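Local coordinates for protein acyl-coenzyme A oxidase (Caenorhabditis elegans, PDB 5K3J) that catalyses the FAD-dependent first step of peroxisomal beta-oxidation, desaturating the short side chains of ascaroside-CoA pheromone precursors and passing the electrons to oxygen, at residues A[444-449]-A[466-471]; A[488-493]-A[565-570]. All blocks are in the same frame, centred on the assembly; numbering follows the deposited sequence.

In the fold
Both contacts are buried apolar meetings in the helical C-terminal half of the enzyme, neither joined by a cross-segment hydrogen bond, and their centres lie about 16 Å apart. Contact 1 sets helix 435-450 against the loop 466-471 that follows it; contact 2 sets helix 481-507 against helix 549-569. They illustrate how greasy packing can stand behind charged ligand sites: Arg-444, at the start of the 444-449 segment, lies beside the coenzyme A 3'-phosphate of the substrate, whereas contact 2 backs an ATP site shared between subunits. The two are coupled directly, since the carbonyl of Tyr-467 accepts a probable hydrogen bond from Arg-492 and the tyrosine ring packs against helix 481-507.

Contact 1: A[444-449]-A[466-471]; sequences RYLVKS and SYLADK. With 6QA (~{S}-[2-[3-[[(2~{R})-4-[[[(2~{R},3~{S},4~{R},5~{R})-5-(6-aminopurin-9-yl)-4-oxidanyl-3-phosphonooxy-oxolan-2-yl]methoxy-oxidanyl-phosphoryl]oxy-oxidanyl-phosphoryl]oxy-3,3-dimethyl-2-oxidanyl-butanoyl]amino]propanoylamino]ethyl] 5-[(2~{R},3~{R},5~{R},6~{S})-6-methyl-3,5-bis(oxidanyl)oxan-2-yl]oxypentanethioate), chain E.
Leu-468, which meets Ser-449 across this contact, also lays its CG over one face of the neighbouring Tyr-467 ring, offset toward the rim. On the helix side, the hydroxyl OG of Ser-449 stands 4.0 Å above the plane of the Tyr-445 ring, over its centre. The third flat group, the guanidinium of Arg-444, is met obliquely by O51 of the substrate's coenzyme A 3'-phosphate. These groups belong to the helical C-terminal part of the acyl-CoA oxidase fold, where the last turns of helix 435-450 pack on the loop leading to helix 481-507.

The touching itself is modest and apolar. Methyl CD1 of Leu-468 reaches CB of Ser-449 at 3.9 Å. The buried hydroxyl is satisfied within its own helix: OG of Ser-449, turned beside the backbone N (chi1 -85°), donates to Tyr-445 O at 2.9 Å. That bond runs nearly in line with the carbonyl, with a C=O...donor angle of 169°.

At the start of 444-449 the surroundings are charged. Arg-444 bends at chi2, which carries NH2 to 3.2 Å from O51 of the ligand, while Trp-516 makes a cation-pi contact with it and Arg-512 lies close by. Cutting the side chain back to an alanine here would probably leave the 3'-phosphate short of one positive neighbour and Trp-516 without its cation. Helix 520-543 also borders this contact, touched by Leu-446 through Ala-526 and His-530, and CD2 of Leu-446 comes to 4.5 Å from CD1 of Leu-468.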
ATOM      1  N   ARG A 444      -5.932 -17.443 -20.696  1.00 69.05           N
ATOM      2  CA  ARG A 444      -6.450 -18.658 -21.316  1.00 71.02           C
ATOM      3  C   ARG A 444      -7.418 -18.316 -22.441  1.00 72.64           C
ATOM      4  O   ARG A 444      -7.480 -19.009 -23.456  1.00 69.60           O
ATOM      5  CB  ARG A 444      -7.135 -19.545 -20.277  1.00 73.30           C
ATOM      6  CG  ARG A 444      -6.168 -20.249 -19.348  1.00 80.59           C
ATOM      7  CD  ARG A 444      -6.577 -21.690 -19.123  1.00 84.00           C
ATOM      8  NE  ARG A 444      -5.501 -22.496 -18.554  1.00 82.69           N
ATOM      9  CZ  ARG A 444      -5.091 -23.654 -19.063  1.00 81.00           C
ATOM     10  NH1 ARG A 444      -4.107 -24.327 -18.480  1.00 78.20           N
ATOM     11  NH2 ARG A 444      -5.669 -24.141 -20.154  1.00 80.77           N
ATOM     12  N   TYR A 445      -8.171 -17.239 -22.250  1.00 61.35           N
ATOM     13  CA  TYR A 445      -9.109 -16.762 -23.258  1.00 66.75           C
ATOM     14  C   TYR A 445      -8.362 -16.072 -24.387  1.00 63.36           C
ATOM     15  O   TYR A 445      -8.890 -15.915 -25.486  1.00 63.16           O
ATOM     16  CB  TYR A 445     -10.129 -15.826 -22.610  1.00 68.94           C
ATOM     17  CG  TYR A 445     -10.894 -14.898 -23.538  1.00 71.96           C
ATOM     18  CD1 TYR A 445     -12.068 -15.308 -24.164  1.00 74.86           C
ATOM     19  CD2 TYR A 445     -10.465 -13.592 -23.747  1.00 75.89           C
ATOM     20  CE1 TYR A 445     -12.775 -14.448 -24.996  1.00 77.85           C
ATOM     21  CE2 TYR A 445     -11.163 -12.731 -24.574  1.00 75.74           C
ATOM     22  CZ  TYR A 445     -12.316 -13.162 -25.195  1.00 77.13           C
ATOM     23  OH  TYR A 445     -13.011 -12.303 -26.018  1.00 76.68           O
ATOM     24  N   LEU A 446      -7.127 -15.671 -24.106  1.00 52.95           N
ATOM     25  CA  LEU A 446      -6.270 -15.048 -25.107  1.00 50.44           C
ATOM     26  C   LEU A 446      -5.557 -16.108 -25.941  1.00 44.77           C
ATOM     27  O   LEU A 446      -5.373 -15.934 -27.146  1.00 44.96           O
ATOM     28  CB  LEU A 446      -5.252 -14.117 -24.446  1.00 47.03           C
ATOM     29  CG  LEU A 446      -5.810 -12.822 -23.853  1.00 45.23           C
ATOM     30  CD1 LEU A 446      -4.682 -11.906 -23.392  1.00 44.76           C
ATOM     31  CD2 LEU A 446      -6.719 -12.115 -24.854  1.00 47.85           C
ATOM     32  N   VAL A 447      -5.157 -17.202 -25.297  1.00 47.50           N
ATOM     33  CA  VAL A 447      -4.569 -18.329 -26.009  1.00 49.78           C
ATOM     34  C   VAL A 447      -5.591 -18.920 -26.959  1.00 47.82           C
ATOM     35  O   VAL A 447      -5.330 -19.056 -28.149  1.00 47.81           O
ATOM     36  CB  VAL A 447      -4.070 -19.426 -25.049  1.00 52.34           C
ATOM     37  CG1 VAL A 447      -3.726 -20.694 -25.824  1.00 53.77           C
ATOM     38  CG2 VAL A 447      -2.873 -18.933 -24.256  1.00 53.86           C
ATOM     39  N   LYS A 448      -6.763 -19.244 -26.426  1.00 64.34           N
ATOM     40  CA  LYS A 448      -7.825 -19.844 -27.221  1.00 67.83           C
ATOM     41  C   LYS A 448      -8.278 -18.909 -28.339  1.00 68.98           C
ATOM     42  O   LYS A 448      -8.686 -19.365 -29.404  1.00 72.57           O
ATOM     43  CB  LYS A 448      -9.009 -20.232 -26.324  1.00 66.41           C
ATOM     44  CG  LYS A 448      -9.979 -19.102 -25.982  1.00 66.32           C
ATOM     45  CD  LYS A 448     -11.206 -19.148 -26.890  1.00 67.80           C
ATOM     46  CE  LYS A 448     -12.176 -18.010 -26.619  1.00 68.37           C
ATOM     47  NZ  LYS A 448     -13.297 -18.032 -27.602  1.00 64.85           N
ATOM     48  N   SER A 449      -8.214 -17.603 -28.094  1.00 56.17           N
ATOM     49  CA  SER A 449      -8.576 -16.628 -29.116  1.00 52.23           C
ATOM     50  C   SER A 449      -7.526 -16.638 -30.217  1.00 60.51           C
ATOM     51  O   SER A 449      -7.861 -16.662 -31.402  1.00 71.96           O
ATOM     52  CB  SER A 449      -8.727 -15.226 -28.519  1.00 49.51           C
ATOM     53  OG  SER A 449     -10.028 -15.029 -27.985  1.00 47.04           O
ATOM     54  N   SER A 466     -11.471  -9.393 -31.637  1.00 79.40           N
ATOM     55  CA  SER A 466     -11.341  -9.121 -33.072  1.00 82.49           C
ATOM     56  C   SER A 466      -9.964  -8.654 -33.535  1.00 83.49           C
ATOM     57  O   SER A 466      -9.421  -9.176 -34.510  1.00 83.27           O
ATOM     58  CB  SER A 466     -12.368  -8.068 -33.487  1.00 84.72           C
ATOM     59  OG  SER A 466     -11.895  -7.308 -34.588  1.00 84.85           O
ATOM     60  N   TYR A 467      -9.404  -7.677 -32.827  1.00 57.17           N
ATOM     61  CA  TYR A 467      -8.163  -7.025 -33.238  1.00 56.79           C
ATOM     62  C   TYR A 467      -6.972  -7.976 -33.299  1.00 55.99           C
ATOM     63  O   TYR A 467      -5.914  -7.617 -33.813  1.00 51.84           O
ATOM     64  CB  TYR A 467      -7.838  -5.866 -32.289  1.00 57.41           C
ATOM     65  CG  TYR A 467      -7.272  -6.306 -30.956  1.00 63.49           C
ATOM     66  CD1 TYR A 467      -8.108  -6.692 -29.915  1.00 62.85           C
ATOM     67  CD2 TYR A 467      -5.898  -6.335 -30.737  1.00 64.70           C
ATOM     68  CE1 TYR A 467      -7.589  -7.097 -28.695  1.00 64.95           C
ATOM     69  CE2 TYR A 467      -5.373  -6.740 -29.523  1.00 68.53           C
ATOM     70  CZ  TYR A 467      -6.223  -7.119 -28.505  1.00 68.23           C
ATOM     71  OH  TYR A 467      -5.702  -7.520 -27.295  1.00 68.85           O
ATOM     72  N   LEU A 468      -7.138  -9.179 -32.758  1.00 73.16           N
ATOM     73  CA  LEU A 468      -6.057 -10.157 -32.731  1.00 79.75           C
ATOM     74  C   LEU A 468      -5.839 -10.808 -34.094  1.00 83.79           C
ATOM     75  O   LEU A 468      -4.713 -11.163 -34.443  1.00 91.02           O
ATOM     76  CB  LEU A 468      -6.336 -11.230 -31.677  1.00 79.96           C
ATOM     77  CG  LEU A 468      -6.268 -10.790 -30.213  1.00 81.43           C
ATOM     78  CD1 LEU A 468      -6.769 -11.900 -29.307  1.00 83.35           C
ATOM     79  CD2 LEU A 468      -4.853 -10.381 -29.826  1.00 82.43           C
ATOM     80  N   ALA A 469      -6.910 -10.966 -34.866  1.00 87.52           N
ATOM     81  CA  ALA A 469      -6.806 -11.606 -36.171  1.00 83.14           C
ATOM     82  C   ALA A 469      -6.307 -10.633 -37.233  1.00 82.55           C
ATOM     83  O   ALA A 469      -5.954 -11.035 -38.340  1.00 87.10           O
ATOM     84  CB  ALA A 469      -8.146 -12.192 -36.578  1.00 84.34           C
ATOM     85  N   ASP A 470      -6.282  -9.351 -36.887  1.00 64.30           N
ATOM     86  CA  ASP A 470      -5.865  -8.316 -37.825  1.00 61.05           C
ATOM     87  C   ASP A 470      -4.356  -8.185 -37.908  1.00 67.66           C
ATOM     88  O   ASP A 470      -3.606  -9.056 -37.475  1.00 59.39           O
ATOM     89  CB  ASP A 470      -6.445  -6.954 -37.433  1.00 58.11           C
ATOM     90  CG  ASP A 470      -7.952  -6.943 -37.414  1.00 63.96           C
ATOM     91  OD1 ASP A 470      -8.557  -7.841 -38.037  1.00 63.04           O
ATOM     92  OD2 ASP A 470      -8.531  -6.033 -36.782  1.00 67.64           O
ATOM     93  N   LYS A 471      -3.938  -7.061 -38.475  1.00175.13           N
ATOM     94  CA  LYS A 471      -2.562  -6.604 -38.425  1.00183.99           C
ATOM     95  C   LYS A 471      -2.604  -5.111 -38.705  1.00189.85           C
ATOM     96  O   LYS A 471      -3.284  -4.667 -39.629  1.00190.35           O
ATOM     97  CB  LYS A 471      -1.685  -7.358 -39.431  1.00 86.18           C
ATOM     98  CG  LYS A 471      -1.959  -6.995 -40.878  1.00 86.18           C
ATOM     99  CD  LYS A 471      -1.469  -8.082 -41.809  1.00 86.18           C
ATOM    100  CE  LYS A 471      -1.543  -7.639 -43.260  1.00 86.18           C
ATOM    101  NZ  LYS A 471      -2.930  -7.263 -43.664  1.00 86.18           N
TER
HETATM  102  P26 6QA E 703     -12.378 -23.996 -11.309  1.00 90.58           P
HETATM  103  P29 6QA E 703     -12.077 -25.671 -13.800  1.00 86.58           P
HETATM  104  P50 6QA E 703      -9.997 -23.168 -20.017  1.00112.46           P
HETATM  105  O01 6QA E 703     -15.886  -4.286  -3.057  1.00 50.87           O
HETATM  106  C02 6QA E 703     -16.854  -5.355  -3.136  1.00 45.64           C
HETATM  107  C03 6QA E 703     -16.454  -6.259  -1.959  1.00 45.10           C
HETATM  108  O04 6QA E 703     -17.054  -7.470  -2.027  1.00 44.72           O
HETATM  109  C05 6QA E 703     -16.488  -8.381  -2.914  1.00 47.76           C
HETATM  110  C06 6QA E 703     -16.058  -9.633  -2.100  1.00 47.56           C
HETATM  111  C07 6QA E 703     -16.201 -10.864  -3.026  1.00 48.76           C
HETATM  112  C08 6QA E 703     -16.379 -12.110  -2.161  1.00 49.84           C
HETATM  113  C09 6QA E 703     -15.324 -13.100  -2.435  1.00 49.74           C
HETATM  114  S10 6QA E 703     -15.979 -14.808  -2.800  1.00 51.99           S
HETATM  115  C11 6QA E 703     -15.337 -15.532  -4.335  1.00 46.57           C
HETATM  116  C12 6QA E 703     -14.112 -14.879  -4.906  1.00 43.07           C
HETATM  117  N13 6QA E 703     -13.167 -15.897  -5.172  1.00 45.35           N
HETATM  118  C14 6QA E 703     -12.726 -16.185  -6.522  1.00 49.09           C
HETATM  119  C15 6QA E 703     -11.663 -17.313  -6.779  1.00 54.71           C
HETATM  120  C16 6QA E 703     -12.304 -18.346  -7.766  1.00 59.95           C
HETATM  121  N17 6QA E 703     -11.370 -18.719  -8.845  1.00 65.17           N
HETATM  122  C18 6QA E 703     -11.582 -20.008  -9.517  1.00 73.70           C
HETATM  123  C19 6QA E 703     -10.635 -20.422 -10.641  1.00 80.37           C
HETATM  124  O20 6QA E 703      -9.573 -19.498 -10.716  1.00 82.15           O
HETATM  125  C21 6QA E 703     -11.364 -20.478 -12.013  1.00 83.77           C
HETATM  126  C22 6QA E 703     -10.257 -21.075 -12.988  1.00 85.34           C
HETATM  127  C23 6QA E 703     -11.846 -19.040 -12.398  1.00 78.42           C
HETATM  128  C24 6QA E 703     -12.583 -21.394 -12.077  1.00 86.07           C
HETATM  129  O25 6QA E 703     -12.224 -22.752 -12.406  1.00 84.07           O
HETATM  130  O27 6QA E 703     -11.480 -23.820 -10.075  1.00 84.95           O
HETATM  131  O28 6QA E 703     -11.949 -25.411 -12.160  1.00 95.15           O
HETATM  132  O30 6QA E 703     -13.210 -26.682 -14.008  1.00 79.34           O
HETATM  133  O31 6QA E 703     -12.348 -24.205 -14.577  1.00 91.89           O
HETATM  134  C32 6QA E 703     -11.526 -23.748 -15.583  1.00 89.34           C
HETATM  135  C33 6QA E 703     -12.297 -23.967 -16.952  1.00 92.10           C
HETATM  136  O34 6QA E 703     -13.527 -23.643 -16.839  1.00 92.25           O
HETATM  137  C35 6QA E 703     -13.842 -22.343 -17.763  1.00 88.92           C
HETATM  138  N36 6QA E 703     -14.448 -21.301 -16.918  1.00 85.42           N
HETATM  139  C37 6QA E 703     -14.034 -20.939 -15.700  1.00 89.93           C
HETATM  140  N38 6QA E 703     -14.805 -19.974 -15.198  1.00 81.66           N
HETATM  141  C39 6QA E 703     -15.769 -19.693 -16.122  1.00 81.50           C
HETATM  142  C40 6QA E 703     -15.553 -20.537 -17.213  1.00 84.99           C
HETATM  143  N41 6QA E 703     -16.389 -20.464 -18.285  1.00 86.01           N
HETATM  144  C42 6QA E 703     -17.395 -19.590 -18.286  1.00 85.72           C
HETATM  145  N43 6QA E 703     -17.638 -18.762 -17.249  1.00 81.54           N
HETATM  146  C44 6QA E 703     -16.863 -18.782 -16.164  1.00 81.58           C
HETATM  147  N45 6QA E 703     -17.127 -17.882 -15.036  1.00 77.48           N
HETATM  148  C46 6QA E 703     -12.728 -21.960 -18.308  1.00 91.30           C
HETATM  149  O47 6QA E 703     -12.886 -21.843 -19.795  1.00 96.43           O
HETATM  150  C48 6QA E 703     -11.677 -23.022 -17.997  1.00 96.39           C
HETATM  151  O49 6QA E 703     -11.315 -23.737 -19.132  1.00100.31           O
HETATM  152  O51 6QA E 703      -8.900 -24.190 -19.961  1.00 94.74           O
HETATM  153  O52 6QA E 703      -9.506 -21.836 -19.428  1.00101.91           O
HETATM  154  O53 6QA E 703     -10.422 -22.916 -21.438  1.00 99.62           O
HETATM  155  O54 6QA E 703     -10.783 -26.255 -14.310  1.00 84.32           O
HETATM  156  O55 6QA E 703     -13.822 -24.115 -10.861  1.00 93.63           O
HETATM  157  O56 6QA E 703     -12.475 -20.725  -9.172  1.00 68.79           O
HETATM  158  O57 6QA E 703     -13.154 -15.590  -7.454  1.00 52.24           O
HETATM  159  O58 6QA E 703     -14.157 -12.730  -2.378  1.00 46.08           O
HETATM  160  O59 6QA E 703     -16.827  -5.661  -0.688  1.00 41.16           O
HETATM  161  C60 6QA E 703     -18.224  -5.357  -0.614  1.00 40.44           C
HETATM  162  C61 6QA E 703     -18.398  -4.840   0.796  1.00 39.77           C
HETATM  163  C62 6QA E 703     -18.631  -4.361  -1.733  1.00 44.63           C
HETATM  164  C63 6QA E 703     -18.234  -4.836  -3.065  1.00 44.83           C
HETATM  165  O64 6QA E 703     -20.093  -4.199  -1.721  1.00 49.78           O

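Contact 2: A[488-493]-A[565-570]; sequences ENMARR and YELLDV. With ATP (adenosine-5'-triphosphate), chain H.
Met-490 is the one residue of 488-493 that crosses to 565-570, where it meets Leu-567 and Val-570; its neighbours take their contacts within the segment or with other parts of the chain. Glu-488 begins the stretch as the partner of Arg-492: its OE1 lies in the plane of the guanidinium, at the edge, although the salt bridge to NH2 is long at 3.7 Å. Its backbone O sits over one guanidinium face and also accepts the backbone N of Arg-492. Asn-489 packs on Phe-577; the helix is kinked at Met-490, whose N has no bond to the preceding turn.

The side chain of Met-490 has CG beside the backbone N (chi1 -58°) and runs extended until it bends at chi3 (-74°). SD of Met-490 lies 3.9 Å from CG2 of Val-570, and the terminal CE of Met-490 carries on to CD1 of Leu-567 at 4.0 Å. The thioether crosses both partners at about a right angle, so one flexible chain spans two branched ones. Farther along, Arg-492 also reaches toward the 466-471 loop.

Behind the apolar face, helix 549-569 turns polar. Glu-566 pairs with Arg-348 and Arg-532, and Asp-569 OD2 grips Arg-532 as well. The Tyr-565 ring presents its edge to the ligand, OH standing 3.2 Å from C5' of the ATP. With His-340 and Gln-402 of this chain and Arg-525, Arg-528 and Tyr-573 of the second subunit, the helix end thus completes the ATP site shared across the acyl-CoA oxidase dimer.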
ATOM      1  N   GLU A 488      -3.475  -1.664 -29.987  1.00 70.66           N
ATOM      2  CA  GLU A 488      -3.914  -2.891 -30.640  1.00 66.28           C
ATOM      3  C   GLU A 488      -2.701  -3.754 -30.900  1.00 61.04           C
ATOM      4  O   GLU A 488      -2.727  -4.965 -30.683  1.00 58.23           O
ATOM      5  CB  GLU A 488      -4.645  -2.600 -31.942  1.00 72.52           C
ATOM      6  CG  GLU A 488      -6.061  -2.113 -31.752  1.00 80.04           C
ATOM      7  CD  GLU A 488      -6.782  -1.976 -33.069  1.00 84.42           C
ATOM      8  OE1 GLU A 488      -6.149  -2.266 -34.106  1.00 86.71           O
ATOM      9  OE2 GLU A 488      -7.968  -1.582 -33.075  1.00 79.83           O
ATOM     10  N   ASN A 489      -1.633  -3.112 -31.363  1.00 75.28           N
ATOM     11  CA  ASN A 489      -0.312  -3.721 -31.343  1.00 81.15           C
ATOM     12  C   ASN A 489       0.120  -3.835 -29.882  1.00 85.02           C
ATOM     13  O   ASN A 489      -0.693  -3.616 -28.982  1.00 93.26           O
ATOM     14  CB  ASN A 489       0.689  -2.904 -32.163  1.00 82.68           C
ATOM     15  CG  ASN A 489       0.154  -2.533 -33.537  1.00 82.93           C
ATOM     16  OD1 ASN A 489       0.103  -3.363 -34.446  1.00 86.64           O
ATOM     17  ND2 ASN A 489      -0.241  -1.276 -33.695  1.00 81.27           N
ATOM     18  N   MET A 490       1.383  -4.173 -29.633  1.00 78.30           N
ATOM     19  CA  MET A 490       1.842  -4.502 -28.276  1.00 75.59           C
ATOM     20  C   MET A 490       1.027  -5.656 -27.699  1.00 73.82           C
ATOM     21  O   MET A 490       1.553  -6.736 -27.435  1.00 73.99           O
ATOM     22  CB  MET A 490       1.747  -3.298 -27.328  1.00 71.19           C
ATOM     23  CG  MET A 490       2.509  -2.065 -27.742  1.00 69.34           C
ATOM     24  SD  MET A 490       2.434  -0.823 -26.432  1.00 70.58           S
ATOM     25  CE  MET A 490       0.751  -0.243 -26.579  1.00 72.52           C
ATOM     26  N   ALA A 491      -0.262  -5.397 -27.490  1.00 53.80           N
ATOM     27  CA  ALA A 491      -1.222  -6.408 -27.062  1.00 58.49           C
ATOM     28  C   ALA A 491      -1.181  -7.628 -27.977  1.00 61.11           C
ATOM     29  O   ALA A 491      -0.781  -8.712 -27.555  1.00 69.09           O
ATOM     30  CB  ALA A 491      -2.626  -5.821 -27.033  1.00 57.38           C
ATOM     31  N   ARG A 492      -1.603  -7.436 -29.225  1.00 70.42           N
ATOM     32  CA  ARG A 492      -1.553  -8.479 -30.247  1.00 70.39           C
ATOM     33  C   ARG A 492      -0.169  -9.106 -30.326  1.00 63.53           C
ATOM     34  O   ARG A 492      -0.033 -10.327 -30.422  1.00 61.47           O
ATOM     35  CB  ARG A 492      -1.937  -7.906 -31.611  1.00 72.25           C
ATOM     36  CG  ARG A 492      -1.746  -8.867 -32.773  1.00 72.03           C
ATOM     37  CD  ARG A 492      -1.848  -8.152 -34.118  1.00 72.77           C
ATOM     38  NE  ARG A 492      -3.061  -7.344 -34.233  1.00 69.09           N
ATOM     39  CZ  ARG A 492      -3.077  -6.015 -34.219  1.00 65.63           C
ATOM     40  NH1 ARG A 492      -1.942  -5.335 -34.100  1.00 67.10           N
ATOM     41  NH2 ARG A 492      -4.226  -5.362 -34.330  1.00 60.46           N
ATOM     42  N   ARG A 493       0.849  -8.250 -30.289  1.00 74.66           N
ATOM     43  CA  ARG A 493       2.246  -8.672 -30.284  1.00 76.95           C
ATOM     44  C   ARG A 493       2.499  -9.688 -29.178  1.00 80.31           C
ATOM     45  O   ARG A 493       2.823 -10.845 -29.444  1.00 76.54           O
ATOM     46  CB  ARG A 493       3.164  -7.459 -30.100  1.00 79.30           C
ATOM     47  CG  ARG A 493       4.406  -7.433 -30.982  1.00 76.56           C
ATOM     48  CD  ARG A 493       5.440  -8.468 -30.568  1.00 74.89           C
ATOM     49  NE  ARG A 493       5.354  -9.675 -31.384  1.00 77.43           N
ATOM     50  CZ  ARG A 493       6.332 -10.567 -31.504  1.00 76.48           C
ATOM     51  NH1 ARG A 493       6.163 -11.638 -32.269  1.00 78.26           N
ATOM     52  NH2 ARG A 493       7.480 -10.388 -30.865  1.00 76.61           N
ATOM     53  N   TYR A 565       0.305   9.011 -21.040  1.00 65.21           N
ATOM     54  CA  TYR A 565       0.917   8.493 -19.825  1.00 64.85           C
ATOM     55  C   TYR A 565       0.967   6.970 -19.858  1.00 60.31           C
ATOM     56  O   TYR A 565       1.973   6.368 -19.484  1.00 63.34           O
ATOM     57  CB  TYR A 565       0.154   8.972 -18.587  1.00 67.84           C
ATOM     58  CG  TYR A 565       0.692   8.420 -17.285  1.00 67.64           C
ATOM     59  CD1 TYR A 565       1.733   9.051 -16.615  1.00 68.76           C
ATOM     60  CD2 TYR A 565       0.160   7.264 -16.726  1.00 66.71           C
ATOM     61  CE1 TYR A 565       2.227   8.544 -15.427  1.00 69.75           C
ATOM     62  CE2 TYR A 565       0.649   6.751 -15.543  1.00 62.86           C
ATOM     63  CZ  TYR A 565       1.682   7.396 -14.897  1.00 64.97           C
ATOM     64  OH  TYR A 565       2.174   6.893 -13.715  1.00 66.26           O
ATOM     65  N   GLU A 566      -0.123   6.351 -20.305  1.00 62.02           N
ATOM     66  CA  GLU A 566      -0.199   4.895 -20.347  1.00 63.29           C
ATOM     67  C   GLU A 566       0.787   4.326 -21.366  1.00 66.25           C
ATOM     68  O   GLU A 566       1.440   3.317 -21.106  1.00 74.47           O
ATOM     69  CB  GLU A 566      -1.622   4.428 -20.674  1.00 61.32           C
ATOM     70  CG  GLU A 566      -2.711   4.960 -19.739  1.00 62.41           C
ATOM     71  CD  GLU A 566      -2.510   4.571 -18.282  1.00 63.55           C
ATOM     72  OE1 GLU A 566      -1.865   3.536 -18.014  1.00 60.94           O
ATOM     73  OE2 GLU A 566      -3.004   5.307 -17.401  1.00 65.12           O
ATOM     74  N   LEU A 567       0.896   4.984 -22.517  1.00 62.90           N
ATOM     75  CA  LEU A 567       1.776   4.532 -23.594  1.00 64.19           C
ATOM     76  C   LEU A 567       3.243   4.530 -23.174  1.00 55.50           C
ATOM     77  O   LEU A 567       4.029   3.685 -23.607  1.00 45.67           O
ATOM     78  CB  LEU A 567       1.598   5.415 -24.831  1.00 69.08           C
ATOM     79  CG  LEU A 567       2.297   4.925 -26.100  1.00 72.94           C
ATOM     80  CD1 LEU A 567       1.601   3.684 -26.636  1.00 71.27           C
ATOM     81  CD2 LEU A 567       2.359   6.017 -27.159  1.00 73.06           C
ATOM     82  N   LEU A 568       3.601   5.487 -22.328  1.00 63.33           N
ATOM     83  CA  LEU A 568       4.968   5.621 -21.847  1.00 65.06           C
ATOM     84  C   LEU A 568       5.272   4.570 -20.785  1.00 69.73           C
ATOM     85  O   LEU A 568       6.398   4.078 -20.683  1.00 62.46           O
ATOM     86  CB  LEU A 568       5.193   7.028 -21.291  1.00 62.84           C
ATOM     87  CG  LEU A 568       6.587   7.394 -20.785  1.00 63.81           C
ATOM     88  CD1 LEU A 568       7.651   6.940 -21.769  1.00 63.08           C
ATOM     89  CD2 LEU A 568       6.675   8.894 -20.553  1.00 62.51           C
ATOM     90  N   ASP A 569       4.253   4.221 -20.004  1.00 74.42           N
ATOM     91  CA  ASP A 569       4.392   3.217 -18.957  1.00 77.17           C
ATOM     92  C   ASP A 569       4.638   1.836 -19.561  1.00 75.62           C
ATOM     93  O   ASP A 569       5.141   0.937 -18.890  1.00 77.88           O
ATOM     94  CB  ASP A 569       3.144   3.194 -18.069  1.00 74.66           C
ATOM     95  CG  ASP A 569       3.327   2.343 -16.826  1.00 73.82           C
ATOM     96  OD1 ASP A 569       4.388   2.460 -16.179  1.00 63.54           O
ATOM     97  OD2 ASP A 569       2.412   1.555 -16.501  1.00 75.99           O
ATOM     98  N   VAL A 570       4.281   1.682 -20.833  1.00 69.80           N
ATOM     99  CA  VAL A 570       4.416   0.408 -21.531  1.00 76.11           C
ATOM    100  C   VAL A 570       5.287   0.534 -22.778  1.00 72.76           C
ATOM    101  O   VAL A 570       5.178  -0.275 -23.702  1.00 63.86           O
ATOM    102  CB  VAL A 570       3.041  -0.154 -21.947  1.00 80.72           C
ATOM    103  CG1 VAL A 570       2.184  -0.423 -20.720  1.00 86.07           C
ATOM    104  CG2 VAL A 570       2.338   0.807 -22.896  1.00 80.43           C
TER
HETATM  105  PG  ATP H 703      10.405   5.088 -14.514  1.00 67.78           P
HETATM  106  O1G ATP H 703      10.504   4.212 -15.738  1.00 60.25           O
HETATM  107  O2G ATP H 703      10.723   6.543 -14.771  1.00 64.08           O
HETATM  108  O3G ATP H 703      11.041   4.520 -13.266  1.00 67.22           O
HETATM  109  PB  ATP H 703       7.770   5.572 -15.302  1.00 76.92           P
HETATM  110  O1B ATP H 703       6.630   4.580 -15.283  1.00 71.72           O
HETATM  111  O2B ATP H 703       8.512   5.829 -16.590  1.00 79.95           O
HETATM  112  O3B ATP H 703       8.834   5.135 -14.178  1.00 68.40           O
HETATM  113  PA  ATP H 703       7.450   7.608 -13.319  1.00 67.53           P
HETATM  114  O1A ATP H 703       8.842   7.313 -12.822  1.00 66.59           O
HETATM  115  O2A ATP H 703       6.985   9.043 -13.335  1.00 65.49           O
HETATM  116  O3A ATP H 703       7.171   6.976 -14.777  1.00 71.01           O
HETATM  117  O5' ATP H 703       6.419   6.778 -12.404  1.00 65.97           O
HETATM  118  C5' ATP H 703       5.042   7.143 -12.384  1.00 59.28           C
HETATM  119  C4' ATP H 703       4.571   7.217 -10.941  1.00 52.87           C
HETATM  120  O4' ATP H 703       5.516   6.579 -10.080  1.00 49.09           O
HETATM  121  C3' ATP H 703       4.465   8.666 -10.500  1.00 52.23           C
HETATM  122  O3' ATP H 703       3.171   8.905  -9.939  1.00 55.26           O
HETATM  123  C2' ATP H 703       5.500   8.834  -9.411  1.00 48.08           C
HETATM  124  O2' ATP H 703       4.975   9.627  -8.346  1.00 46.23           O
HETATM  125  C1' ATP H 703       5.760   7.412  -8.944  1.00 48.54           C
HETATM  126  N9  ATP H 703       7.131   7.235  -8.391  1.00 47.22           N
HETATM  127  C8  ATP H 703       8.242   6.870  -9.064  1.00 50.06           C
HETATM  128  N7  ATP H 703       9.314   6.800  -8.233  1.00 49.39           N
HETATM  129  C5  ATP H 703       8.892   7.121  -6.996  1.00 46.81           C
HETATM  130  C6  ATP H 703       9.511   7.240  -5.654  1.00 43.52           C
HETATM  131  N6  ATP H 703      10.830   6.998  -5.458  1.00 42.09           N
HETATM  132  N1  ATP H 703       8.714   7.600  -4.625  1.00 42.91           N
HETATM  133  C2  ATP H 703       7.403   7.844  -4.802  1.00 41.33           C
HETATM  134  N3  ATP H 703       6.776   7.754  -5.989  1.00 44.55           N
HETATM  135  C4  ATP H 703       7.454   7.403  -7.107  1.00 44.97           C